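PDB 6G8G: TetR/AcrR family transcriptional regulator from Bradyrhizobium diazoefficiens, which probably represses transcription by binding operator DNA as a TetR-family regulator, and responds to flavonoids such as genistein. Local coordinates for residues R82-P87 and E140-R145. Numbering follows the deposited sequence.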
loop_
_atom_site.group_PDB
_atom_site.type_symbol
_atom_site.label_atom_id
_atom_site.label_comp_id
_atom_site.label_asym_id
_atom_site.label_seq_id
_atom_site.Cartn_x
_atom_site.Cartn_y
_atom_site.Cartn_z
ATOM N N ARG A 82 3.256 2.952 20.757
ATOM C CA ARG A 82 3.759 3.866 21.781
ATOM C C ARG A 82 4.588 4.999 21.207
ATOM O O ARG A 82 4.712 6.044 21.824
ATOM C CB ARG A 82 4.583 3.114 22.831
ATOM C CG ARG A 82 3.817 2.037 23.581
ATOM C CD ARG A 82 4.550 1.503 24.832
ATOM N NE ARG A 82 4.720 0.057 24.671
ATOM C CZ ARG A 82 5.862 -0.555 24.332
ATOM N NH1 ARG A 82 7.003 0.122 24.159
ATOM N NH2 ARG A 82 5.875 -1.873 24.165
ATOM N N ASP A 83 5.151 4.791 20.034
ATOM C CA ASP A 83 5.830 5.872 19.340
ATOM C C ASP A 83 4.871 6.904 18.746
ATOM O O ASP A 83 5.298 7.843 18.068
ATOM C CB ASP A 83 6.730 5.315 18.217
ATOM C CG ASP A 83 7.769 4.307 18.727
ATOM O OD1 ASP A 83 7.948 4.175 19.966
ATOM O OD2 ASP A 83 8.398 3.643 17.870
ATOM N N LEU A 84 3.576 6.696 18.879
ATOM C CA LEU A 84 2.652 7.656 18.287
ATOM C C LEU A 84 2.230 8.570 19.402
ATOM O O LEU A 84 1.973 8.084 20.486
ATOM C CB LEU A 84 1.428 6.969 17.617
ATOM C CG LEU A 84 1.349 6.645 16.109
ATOM C CD1 LEU A 84 2.701 6.291 15.523
ATOM C CD2 LEU A 84 0.356 5.544 15.795
ATOM N N PRO A 85 2.103 9.885 19.143
ATOM C CA PRO A 85 1.611 10.766 20.209
ATOM C C PRO A 85 0.143 10.540 20.522
ATOM O O PRO A 85 -0.574 9.867 19.748
ATOM C CB PRO A 85 1.794 12.179 19.655
ATOM C CG PRO A 85 2.132 12.041 18.223
ATOM C CD PRO A 85 2.208 10.582 17.851
ATOM N N VAL A 86 -0.265 11.000 21.697
ATOM C CA VAL A 86 -1.677 11.135 21.995
ATOM C C VAL A 86 -2.029 12.609 21.736
ATOM O O VAL A 86 -1.626 13.493 22.491
ATOM C CB VAL A 86 -2.056 10.739 23.446
ATOM C CG1 VAL A 86 -3.552 10.996 23.665
ATOM C CG2 VAL A 86 -1.725 9.274 23.723
ATOM N N PRO A 87 -2.778 12.870 20.673
ATOM C CA PRO A 87 -2.939 14.231 20.237
ATOM C C PRO A 87 -3.873 14.982 21.163
ATOM O O PRO A 87 -4.828 14.375 21.668
ATOM C CB PRO A 87 -3.534 14.095 18.837
ATOM C CG PRO A 87 -3.737 12.645 18.581
ATOM C CD PRO A 87 -3.566 11.925 19.875
ATOM N N GLU A 140 -5.149 -0.797 12.070
ATOM C CA GLU A 140 -6.473 -0.438 12.562
ATOM C C GLU A 140 -6.352 0.250 13.904
ATOM O O GLU A 140 -7.144 1.108 14.237
ATOM C CB GLU A 140 -7.410 -1.636 12.639
ATOM C CG GLU A 140 -8.856 -1.201 12.727
ATOM C CD GLU A 140 -9.858 -2.328 12.581
ATOM O OE1 GLU A 140 -10.499 -2.440 11.488
ATOM O OE2 GLU A 140 -10.020 -3.075 13.567
ATOM N N ALA A 141 -5.356 -0.126 14.681
ATOM C CA ALA A 141 -5.161 0.515 15.981
ATOM C C ALA A 141 -4.834 1.981 15.824
ATOM O O ALA A 141 -5.332 2.828 16.575
ATOM C CB ALA A 141 -4.058 -0.174 16.759
ATOM N N THR A 142 -3.992 2.278 14.854
ATOM C CA THR A 142 -3.684 3.652 14.537
ATOM C C THR A 142 -4.937 4.432 14.170
ATOM O O THR A 142 -5.159 5.551 14.629
ATOM C CB THR A 142 -2.700 3.728 13.365
ATOM O OG1 THR A 142 -1.481 3.096 13.745
ATOM C CG2 THR A 142 -2.409 5.164 13.010
ATOM N N ILE A 143 -5.770 3.847 13.333
ATOM C CA ILE A 143 -7.023 4.510 13.007
ATOM C C ILE A 143 -7.856 4.812 14.268
ATOM O O ILE A 143 -8.336 5.923 14.430
ATOM C CB ILE A 143 -7.840 3.654 12.032
ATOM C CG1 ILE A 143 -7.184 3.633 10.654
ATOM C CG2 ILE A 143 -9.272 4.161 11.910
ATOM C CD1 ILE A 143 -7.795 2.607 9.704
ATOM N N ARG A 144 -8.011 3.830 15.145
ATOM C CA ARG A 144 -8.795 4.005 16.360
ATOM C C ARG A 144 -8.277 5.106 17.258
ATOM O O ARG A 144 -9.064 5.874 17.781
ATOM C CB ARG A 144 -8.853 2.713 17.138
ATOM C CG ARG A 144 -9.735 1.674 16.475
ATOM C CD ARG A 144 -9.779 0.311 17.124
ATOM N NE ARG A 144 -8.623 -0.168 17.909
ATOM C CZ ARG A 144 -7.824 -1.210 17.634
ATOM N NH1 ARG A 144 -7.963 -1.962 16.521
ATOM N NH2 ARG A 144 -6.848 -1.500 18.498
ATOM N N ARG A 145 -6.962 5.206 17.429
ATOM C CA ARG A 145 -6.397 6.275 18.255
ATOM C C ARG A 145 -6.735 7.617 17.710
ATOM O O ARG A 145 -7.059 8.535 18.446
ATOM C CB ARG A 145 -4.887 6.179 18.353
ATOM C CG ARG A 145 -4.452 5.254 19.459
ATOM C CD ARG A 145 -3.046 4.787 19.227
ATOM N NE ARG A 145 -2.050 5.844 19.223
ATOM C CZ ARG A 145 -1.279 6.158 20.260
ATOM N NH1 ARG A 145 -1.446 5.587 21.442
ATOM N NH2 ARG A 145 -0.360 7.095 20.101
#
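Arg145 reaches from helix 139-155 across to the backbone of the loop at Leu84 and Pro85, and this one long side chain takes the largest share of the contact. Its CG lies anti to the carbonyl carbon (chi1 -86°), and the chain runs outward before bending at chi3 (62°), which brings the guanidinium end-on to the loop. NH2 leads. Arg145 NH2 gives a weak hydrogen bond to Leu84 O at 2.6 Å, with the acceptor at the guanidinium edge, near its plane, but the N-H...O angle of only 119° is far from straight. Pro85 O is also close to Arg145 NH2, at 2.8 Å, yet it lies oblique to the group and the angle is too poor for a second bond. Two successive carbonyl oxygens thus lie beside the guanidinium, whose positive charge probably attracts both, though the geometry gives no precise pairing. Val86 CG2 brushes the other branch, 4.3 Å from Arg145 NH1. With an alanine at Arg145, Leu84 O would probably lose its weak hydrogen bond, Pro85 O its charged neighbour, and a gap would be likely to open beside the Leu84 side chain.

Leu84 points toward the helix. Leu84 CB lies beside the guanidinium, 3.9 Å from Arg145 CZ, while Leu84 CD2 goes on to Thr142 and meets that side chain at about a right angle, 3.7 Å from OG1 and 3.9 Å from CG2. The Thr142 hydroxyl has its polar partner elsewhere, in a hydrogen bond with Gln81 NE2.

This loop follows helix 65-82, probably the counterpart of the helix that links the DNA-binding and ligand-binding domains in TetR regulators, and Arg145 and Ala141 also touch Gln81 near that helix's end. Pro87 and Thr142 both rest on Phe100 of helix 93-109, whereas Ile143 packs against helix 164-176 of its own chain and touches Glu178 of the second subunit.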